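PDB 7M0O: 3-phosphoshikimate 1-carboxyvinyltransferase from Streptomyces sviceus, which probably transfers the enolpyruvyl group of phosphoenolpyruvate to the 5-hydroxyl of shikimate-3-phosphate in the pathway to chorismate. Local coordinates for residues N289-S294 and V316-V321; P310-D315 and P345-I350. All blocks are in the same frame, centred on the assembly; numbering follows the deposited sequence.

Contact 1 (N289-S294 and V316-V321)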
ATOM      1  N   ASN A 289       1.584 -19.591 -11.227  1.00 11.53           N
ATOM      2  CA  ASN A 289       2.515 -19.327 -10.137  1.00 12.79           C
ATOM      3  C   ASN A 289       2.225 -17.925  -9.618  1.00 13.12           C
ATOM      4  O   ASN A 289       2.452 -16.941 -10.330  1.00 13.70           O
ATOM      5  CB  ASN A 289       3.952 -19.463 -10.639  1.00  9.97           C
ATOM      6  CG  ASN A 289       4.990 -19.184  -9.565  1.00 14.84           C
ATOM      7  OD1 ASN A 289       4.870 -18.244  -8.773  1.00 11.82           O
ATOM      8  ND2 ASN A 289       6.037 -19.999  -9.549  1.00 16.08           N
ATOM      9  N   MET A 290       1.708 -17.819  -8.383  1.00 10.39           N
ATOM     10  CA  MET A 290       1.324 -16.518  -7.841  1.00  9.25           C
ATOM     11  C   MET A 290       2.233 -16.047  -6.703  1.00  9.06           C
ATOM     12  O   MET A 290       1.819 -15.236  -5.871  1.00 11.20           O
ATOM     13  CB  MET A 290      -0.146 -16.548  -7.404  1.00  8.79           C
ATOM     14  CG  MET A 290      -1.092 -16.781  -8.590  1.00 11.10           C
ATOM     15  SD  MET A 290      -2.883 -16.621  -8.234  1.00 12.13           S
ATOM     16  CE  MET A 290      -3.131 -14.841  -8.326  1.00 11.70           C
ATOM     17  N   ARG A 291       3.484 -16.535  -6.666  1.00 10.22           N
ATOM     18  CA  ARG A 291       4.417 -16.146  -5.599  1.00 11.58           C
ATOM     19  C   ARG A 291       4.526 -14.631  -5.451  1.00 16.16           C
ATOM     20  O   ARG A 291       4.476 -14.097  -4.336  1.00 16.03           O
ATOM     21  CB  ARG A 291       5.803 -16.742  -5.855  1.00 15.53           C
ATOM     22  CG  ARG A 291       6.820 -16.322  -4.788  1.00 16.21           C
ATOM     23  CD  ARG A 291       8.180 -16.938  -5.046  1.00 22.71           C
ATOM     24  NE  ARG A 291       8.500 -16.926  -6.470  1.00 34.26           N
ATOM     25  CZ  ARG A 291       9.078 -15.913  -7.100  1.00 37.78           C
ATOM     26  NH1 ARG A 291       9.416 -14.817  -6.431  1.00 42.42           N
ATOM     27  NH2 ARG A 291       9.320 -15.997  -8.401  1.00 41.92           N
ATOM     28  N   ASP A 292       4.688 -13.921  -6.565  1.00 13.78           N
ATOM     29  CA  ASP A 292       4.946 -12.489  -6.532  1.00 12.63           C
ATOM     30  C   ASP A 292       3.682 -11.638  -6.586  1.00 12.75           C
ATOM     31  O   ASP A 292       3.787 -10.406  -6.526  1.00 13.71           O
ATOM     32  CB  ASP A 292       5.881 -12.108  -7.681  1.00 12.46           C
ATOM     33  CG  ASP A 292       7.265 -12.686  -7.502  1.00 19.78           C
ATOM     34  OD1 ASP A 292       7.688 -12.797  -6.330  1.00 27.45           O
ATOM     35  OD2 ASP A 292       7.910 -13.028  -8.517  1.00 32.48           O
ATOM     36  N   ILE A 293       2.498 -12.251  -6.690  1.00 12.11           N
ATOM     37  CA  ILE A 293       1.231 -11.521  -6.609  1.00 11.43           C
ATOM     38  C   ILE A 293       0.300 -12.218  -5.615  1.00 11.75           C
ATOM     39  O   ILE A 293      -0.908 -12.325  -5.844  1.00 12.96           O
ATOM     40  CB  ILE A 293       0.566 -11.373  -7.998  1.00 13.34           C
ATOM     41  CG1 ILE A 293       0.436 -12.714  -8.737  1.00 13.53           C
ATOM     42  CG2 ILE A 293       1.350 -10.377  -8.863  1.00 10.90           C
ATOM     43  CD1 ILE A 293      -0.538 -12.638  -9.915  1.00 12.37           C
ATOM     44  N   SER A 294       0.843 -12.670  -4.481  1.00 11.02           N
ATOM     45  CA  SER A 294       0.118 -13.630  -3.656  1.00 10.25           C
ATOM     46  C   SER A 294      -1.098 -13.044  -2.932  1.00  9.95           C
ATOM     47  O   SER A 294      -2.003 -13.807  -2.577  1.00 11.77           O
ATOM     48  CB  SER A 294       1.067 -14.274  -2.636  1.00 13.63           C
ATOM     49  OG  SER A 294       1.633 -13.314  -1.775  1.00 17.06           O
ATOM     50  N   VAL A 316       2.792 -20.615  -3.414  1.00 11.37           N
ATOM     51  CA  VAL A 316       2.146 -19.656  -2.529  1.00 12.89           C
ATOM     52  C   VAL A 316       2.279 -20.106  -1.076  1.00 11.74           C
ATOM     53  O   VAL A 316       1.336 -19.980  -0.291  1.00 14.34           O
ATOM     54  CB  VAL A 316       0.666 -19.435  -2.915  1.00 13.30           C
ATOM     55  CG1 VAL A 316       0.585 -18.556  -4.163  1.00 12.10           C
ATOM     56  CG2 VAL A 316      -0.075 -20.775  -3.157  1.00  9.45           C
ATOM     57  N   ALA A 317       3.467 -20.603  -0.705  1.00 12.99           N
ATOM     58  CA  ALA A 317       3.759 -20.834   0.706  1.00 14.16           C
ATOM     59  C   ALA A 317       3.495 -19.594   1.546  1.00 14.04           C
ATOM     60  O   ALA A 317       3.032 -19.706   2.693  1.00 16.14           O
ATOM     61  CB  ALA A 317       5.220 -21.270   0.885  1.00 16.76           C
ATOM     62  N   ASN A 318       3.752 -18.412   0.979  1.00 13.10           N
ATOM     63  CA  ASN A 318       3.633 -17.163   1.728  1.00 16.99           C
ATOM     64  C   ASN A 318       2.202 -16.900   2.175  1.00 21.94           C
ATOM     65  O   ASN A 318       1.989 -16.217   3.183  1.00 24.40           O
ATOM     66  CB  ASN A 318       4.167 -15.978   0.900  1.00 19.40           C
ATOM     67  CG  ASN A 318       3.748 -16.029  -0.580  1.00 20.21           C
ATOM     68  OD1 ASN A 318       2.774 -16.686  -0.939  1.00 21.75           O
ATOM     69  ND2 ASN A 318       4.500 -15.338  -1.438  1.00 21.78           N
ATOM     70  N   THR A 319       1.209 -17.427   1.454  1.00 16.68           N
ATOM     71  CA  THR A 319      -0.172 -17.170   1.844  1.00 14.40           C
ATOM     72  C   THR A 319      -0.563 -17.885   3.132  1.00 18.68           C
ATOM     73  O   THR A 319      -1.588 -17.534   3.728  1.00 18.67           O
ATOM     74  CB  THR A 319      -1.156 -17.579   0.739  1.00 10.91           C
ATOM     75  OG1 THR A 319      -1.131 -19.000   0.538  1.00 14.07           O
ATOM     76  CG2 THR A 319      -0.796 -16.892  -0.583  1.00 13.44           C
ATOM     77  N   ARG A 320       0.203 -18.900   3.549  1.00 16.66           N
ATOM     78  CA  ARG A 320      -0.151 -19.672   4.731  1.00 21.45           C
ATOM     79  C   ARG A 320       0.228 -18.957   6.017  1.00 24.09           C
ATOM     80  O   ARG A 320      -0.335 -19.267   7.072  1.00 26.71           O
ATOM     81  CB  ARG A 320       0.528 -21.048   4.703  1.00 18.81           C
ATOM     82  CG  ARG A 320      -0.108 -22.053   3.748  1.00 17.07           C
ATOM     83  CD  ARG A 320       0.380 -23.465   4.065  1.00 18.11           C
ATOM     84  NE  ARG A 320      -0.091 -24.487   3.138  1.00 18.35           N
ATOM     85  CZ  ARG A 320      -1.221 -25.174   3.275  1.00 15.95           C
ATOM     86  NH1 ARG A 320      -1.547 -26.097   2.388  1.00 21.03           N
ATOM     87  NH2 ARG A 320      -2.036 -24.925   4.294  1.00 19.59           N
ATOM     88  N   VAL A 321       1.152 -18.002   5.945  1.00 21.69           N
ATOM     89  CA  VAL A 321       1.738 -17.393   7.127  1.00 30.83           C
ATOM     90  C   VAL A 321       1.288 -15.943   7.288  1.00 29.04           C
ATOM     91  O   VAL A 321       1.946 -15.160   7.972  1.00 30.23           O
ATOM     92  CB  VAL A 321       3.266 -17.520   7.098  1.00 28.00           C
ATOM     93  CG1 VAL A 321       3.652 -18.983   6.969  1.00 29.41           C
ATOM     94  CG2 VAL A 321       3.840 -16.733   5.922  1.00 25.99           C
TER

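Contact 2 (P310-D315 and P345-I350)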
ATOM      1  N   PRO A 310      -9.394 -27.515 -14.178  1.00 14.26           N
ATOM      2  CA  PRO A 310      -8.814 -27.172 -12.869  1.00 12.26           C
ATOM      3  C   PRO A 310      -7.992 -25.889 -12.896  1.00 13.53           C
ATOM      4  O   PRO A 310      -7.322 -25.561 -13.884  1.00 11.82           O
ATOM      5  CB  PRO A 310      -7.934 -28.383 -12.541  1.00 14.93           C
ATOM      6  CG  PRO A 310      -8.619 -29.507 -13.225  1.00 16.59           C
ATOM      7  CD  PRO A 310      -9.219 -28.945 -14.482  1.00 16.22           C
ATOM      8  N   VAL A 311      -8.049 -25.168 -11.785  1.00  9.56           N
ATOM      9  CA  VAL A 311      -7.220 -23.996 -11.555  1.00 11.42           C
ATOM     10  C   VAL A 311      -6.246 -24.393 -10.461  1.00  9.88           C
ATOM     11  O   VAL A 311      -6.654 -24.687  -9.334  1.00 10.48           O
ATOM     12  CB  VAL A 311      -8.050 -22.764 -11.164  1.00 12.97           C
ATOM     13  CG1 VAL A 311      -7.132 -21.620 -10.786  1.00 14.52           C
ATOM     14  CG2 VAL A 311      -8.970 -22.358 -12.333  1.00 13.18           C
ATOM     15  N   ARG A 312      -4.967 -24.451 -10.793  1.00  8.59           N
ATOM     16  CA  ARG A 312      -3.947 -24.811  -9.819  1.00  8.89           C
ATOM     17  C   ARG A 312      -3.071 -23.597  -9.550  1.00  9.97           C
ATOM     18  O   ARG A 312      -2.418 -23.084 -10.471  1.00 12.92           O
ATOM     19  CB  ARG A 312      -3.113 -25.989 -10.316  1.00 11.59           C
ATOM     20  CG  ARG A 312      -2.109 -26.498  -9.284  1.00 16.78           C
ATOM     21  CD  ARG A 312      -1.445 -27.779  -9.751  1.00 17.48           C
ATOM     22  NE  ARG A 312      -0.283 -28.170  -8.953  1.00 18.95           N
ATOM     23  CZ  ARG A 312      -0.294 -29.162  -8.068  1.00 16.90           C
ATOM     24  NH1 ARG A 312      -1.403 -29.859  -7.866  1.00 20.65           N
ATOM     25  NH2 ARG A 312       0.810 -29.468  -7.402  1.00 19.05           N
ATOM     26  N   ILE A 313      -3.038 -23.157  -8.292  1.00  8.44           N
ATOM     27  CA  ILE A 313      -2.245 -22.001  -7.876  1.00 11.35           C
ATOM     28  C   ILE A 313      -1.012 -22.514  -7.138  1.00 11.50           C
ATOM     29  O   ILE A 313      -1.137 -23.224  -6.137  1.00 10.30           O
ATOM     30  CB  ILE A 313      -3.073 -21.046  -6.998  1.00 10.32           C
ATOM     31  CG1 ILE A 313      -4.317 -20.561  -7.747  1.00 11.00           C
ATOM     32  CG2 ILE A 313      -2.240 -19.833  -6.566  1.00 11.34           C
ATOM     33  CD1 ILE A 313      -5.178 -19.625  -6.894  1.00 12.43           C
ATOM     34  N   GLU A 314       0.186 -22.174  -7.636  1.00  7.91           N
ATOM     35  CA  GLU A 314       1.423 -22.769  -7.154  1.00 10.19           C
ATOM     36  C   GLU A 314       2.348 -21.705  -6.575  1.00 11.45           C
ATOM     37  O   GLU A 314       2.228 -20.513  -6.882  1.00 11.87           O
ATOM     38  CB  GLU A 314       2.166 -23.518  -8.283  1.00 14.18           C
ATOM     39  CG  GLU A 314       1.491 -24.802  -8.694  1.00 14.38           C
ATOM     40  CD  GLU A 314       2.224 -25.545  -9.791  1.00 21.32           C
ATOM     41  OE1 GLU A 314       3.106 -24.951 -10.452  1.00 22.12           O
ATOM     42  OE2 GLU A 314       1.892 -26.727 -10.002  1.00 20.84           O
ATOM     43  N   ASP A 315       3.275 -22.163  -5.719  1.00 12.68           N
ATOM     44  CA  ASP A 315       4.345 -21.330  -5.163  1.00 14.94           C
ATOM     45  C   ASP A 315       3.792 -20.253  -4.225  1.00 15.23           C
ATOM     46  O   ASP A 315       4.288 -19.124  -4.194  1.00 12.25           O
ATOM     47  CB  ASP A 315       5.194 -20.710  -6.278  1.00 11.74           C
ATOM     48  CG  ASP A 315       6.663 -20.494  -5.881  1.00 16.66           C
ATOM     49  OD1 ASP A 315       7.063 -20.754  -4.717  1.00 16.96           O
ATOM     50  OD2 ASP A 315       7.432 -20.050  -6.760  1.00 19.06           O
ATOM     51  N   PRO A 345       1.647 -28.394   0.335  1.00 13.72           N
ATOM     52  CA  PRO A 345       2.395 -27.435   1.164  1.00 12.38           C
ATOM     53  C   PRO A 345       2.322 -26.009   0.663  1.00 13.52           C
ATOM     54  O   PRO A 345       2.187 -25.085   1.474  1.00 12.39           O
ATOM     55  CB  PRO A 345       3.825 -27.982   1.118  1.00 10.27           C
ATOM     56  CG  PRO A 345       3.641 -29.436   0.947  1.00 12.44           C
ATOM     57  CD  PRO A 345       2.411 -29.626   0.077  1.00 10.79           C
ATOM     58  N   ASP A 346       2.374 -25.805  -0.656  1.00 13.42           N
ATOM     59  CA  ASP A 346       2.442 -24.451  -1.189  1.00 13.07           C
ATOM     60  C   ASP A 346       1.589 -24.286  -2.437  1.00 12.22           C
ATOM     61  O   ASP A 346       1.921 -23.475  -3.314  1.00 12.47           O
ATOM     62  CB  ASP A 346       3.888 -24.055  -1.498  1.00 16.24           C
ATOM     63  CG  ASP A 346       4.541 -24.936  -2.563  1.00 21.83           C
ATOM     64  OD1 ASP A 346       3.960 -25.960  -2.979  1.00 15.19           O
ATOM     65  OD2 ASP A 346       5.671 -24.601  -2.985  1.00 28.54           O
ATOM     66  N   TRP A 347       0.493 -25.037  -2.535  1.00 11.06           N
ATOM     67  CA  TRP A 347      -0.351 -24.989  -3.721  1.00 14.64           C
ATOM     68  C   TRP A 347      -1.784 -25.344  -3.347  1.00 14.07           C
ATOM     69  O   TRP A 347      -2.047 -25.965  -2.313  1.00 12.75           O
ATOM     70  CB  TRP A 347       0.171 -25.920  -4.835  1.00 13.10           C
ATOM     71  CG  TRP A 347       0.255 -27.401  -4.485  1.00 14.08           C
ATOM     72  CD1 TRP A 347       1.362 -28.078  -4.045  1.00 12.85           C
ATOM     73  CD2 TRP A 347      -0.802 -28.371  -4.570  1.00 14.67           C
ATOM     74  NE1 TRP A 347       1.060 -29.418  -3.870  1.00 15.40           N
ATOM     75  CE2 TRP A 347      -0.262 -29.618  -4.173  1.00 15.10           C
ATOM     76  CE3 TRP A 347      -2.150 -28.304  -4.933  1.00 15.44           C
ATOM     77  CZ2 TRP A 347      -1.025 -30.789  -4.136  1.00 15.81           C
ATOM     78  CZ3 TRP A 347      -2.913 -29.477  -4.905  1.00 17.46           C
ATOM     79  CH2 TRP A 347      -2.348 -30.698  -4.495  1.00 19.14           C
ATOM     80  N   ILE A 348      -2.713 -24.910  -4.201  1.00 10.19           N
ATOM     81  CA  ILE A 348      -4.131 -25.242  -4.077  1.00 10.19           C
ATOM     82  C   ILE A 348      -4.676 -25.502  -5.475  1.00 10.53           C
ATOM     83  O   ILE A 348      -4.379 -24.750  -6.410  1.00 12.25           O
ATOM     84  CB  ILE A 348      -4.896 -24.116  -3.357  1.00 10.44           C
ATOM     85  CG1 ILE A 348      -6.396 -24.437  -3.282  1.00 10.36           C
ATOM     86  CG2 ILE A 348      -4.664 -22.757  -4.033  1.00 11.64           C
ATOM     87  CD1 ILE A 348      -7.169 -23.481  -2.373  1.00 11.88           C
ATOM     88  N   GLU A 349      -5.454 -26.581  -5.627  1.00 11.53           N
ATOM     89  CA  GLU A 349      -6.024 -26.959  -6.917  1.00  9.80           C
ATOM     90  C   GLU A 349      -7.542 -27.022  -6.776  1.00 14.13           C
ATOM     91  O   GLU A 349      -8.069 -27.767  -5.936  1.00 14.13           O
ATOM     92  CB  GLU A 349      -5.460 -28.289  -7.425  1.00 15.00           C
ATOM     93  CG  GLU A 349      -5.865 -28.595  -8.873  1.00 17.22           C
ATOM     94  CD  GLU A 349      -4.979 -29.631  -9.571  1.00 24.03           C
ATOM     95  OE1 GLU A 349      -3.853 -29.907  -9.105  1.00 24.52           O
ATOM     96  OE2 GLU A 349      -5.420 -30.174 -10.607  1.00 33.70           O
ATOM     97  N   ILE A 350      -8.233 -26.216  -7.573  1.00 11.50           N
ATOM     98  CA  ILE A 350      -9.671 -26.031  -7.483  1.00 10.59           C
ATOM     99  C   ILE A 350     -10.319 -26.677  -8.702  1.00 12.35           C
ATOM    100  O   ILE A 350      -9.954 -26.378  -9.844  1.00 11.17           O
ATOM    101  CB  ILE A 350     -10.032 -24.537  -7.395  1.00 10.12           C
ATOM    102  CG1 ILE A 350      -9.362 -23.894  -6.175  1.00 11.13           C
ATOM    103  CG2 ILE A 350     -11.555 -24.359  -7.347  1.00 11.59           C
ATOM    104  CD1 ILE A 350      -8.944 -22.474  -6.360  1.00 14.66           C
TER
HETATM  105  O   HOH W   1       3.778 -25.132  -5.790  1.00 16.29           O
HETATM  106  O   HOH W   2       7.511 -23.780  -4.536  1.00 31.70           O

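Contact 1 (N289-S294 and V316-V321)
Val316, which packs against Met290 across the contact, has its carbonyl oxygen gripped twice by Thr319. The hydroxyl OG1 of Thr319 donates to Val316 O at 2.8 Å, in the plane of the carbonyl, and the backbone N of Thr319 reaches the same oxygen at 3.1 Å. The rotamer that aims OG1 at Val316 O also sets the methyl CG2 of Thr319 beside its own backbone N, 3.8 Å from CB of Ser294.

Next door, Asn318 makes the polar link between the two loops. Its CG sits between the backbone N and the carbonyl carbon (chi1 42°), which swings the amide toward residues 291-294. There Asn318 ND2 donates to Arg291 O at 3.2 Å, somewhat bent at the hydrogen (142°) but meeting a lone pair in the carbonyl plane. The other half of the amide leans on Ser294, with Asn318 OD1 3.4 Å from Ser294 CB. With an alanine here, Arg291 O is likely to lose this donor and a gap to open beside Ser294, so that the two loops would be less firmly set against each other. Asn318 is predicted to bind shikimate-3-phosphate, and its bond joins the loop that carries it to the one leading through Ser294 to Asp295, the predicted proton acceptor.

The 289-294 loop is braced from within by an Asx turn, in which Asn289 OD1 accepts from Arg291 N at 3.0 Å. Deeper in, Met290 CB rests on Val316 CG1 at 3.9 Å. Both loops leave adjacent parallel strands: 289-294 leads from strand 286-289 into helix 297-303, and 316-321 from strand 311-314 toward helix 326-336. Met290 also touches Leu300 of the first helix, and Val316 and Thr319 touch Leu327 of the second.

Contact 2 (P310-D315 and P345-I350)
Arg312 has CG anti to its own backbone N (chi1 -175°) and runs out extended, while Trp347 has CG between its backbone N and carbonyl carbon (chi1 60°); together these torsions lay the guanidinium over the face of the six-membered ring. It is a cation-pi stack, Arg312 CZ 3.8 Å from the centroid of the Trp347 six-membered ring, with the planes 29° apart. Two carboxylates come to the guanidinium at its edge, near its plane. Arg312 NH1 donates to Glu349 OE1 at 2.7 Å, the carboxylate turned almost perpendicular to the guanidinium, and Arg312 NE donates to the anti lone pair of Glu314 OE2 at 2.8 Å.

Beneath this runs the antiparallel pairing of strands 311-314 and 347-350. Val311 with Ile350 and Ile313 with Ile348 are its hydrogen-bonded pairs, and Ile313 N reaches Ile348 O at 2.8 Å. Their side chains share the other face, Ile313 CB meeting Ile348 CG2 at 3.8 Å under helices 297-303 and 326-336.

At the end of the pairing, Asp315 OD1 and Asp346 OD2 lie 4.4 Å apart, close enough that their charges probably repel; Asp315 OD2 accepts from Asn289. These two strands therefore turn Val311, Ile313, Ile348 and Ile350 toward the helices, and on their other face an arginine shared by Glu314 and Glu349 lies flat on Trp347.

Overall arrangement
The two contacts interleave along the chain, in the order 289-294, 310-315, 316-321, 345-350, and their centres lie about 10 Å apart. Contact 2 joins two inner strands of the mixed four-stranded sheet 286-289, 311-314, 347-351, 340-344, built with helices 297-303 and 326-336 as a beta-alpha-beta-alpha-beta-beta unit of the EPSP synthase fold; contact 1 gathers the loops beyond its first two strands. Asp315 passes directly into Val316, whose N probably bonds to Asp346 O, and Arg320 NE probably bonds to Pro345 O. Met290 SD also packs on Ile313 CG2. The paired strands thus lead without a break into loops carrying the predicted substrate-binding Asn318 and adjoining the predicted proton acceptor Asp295.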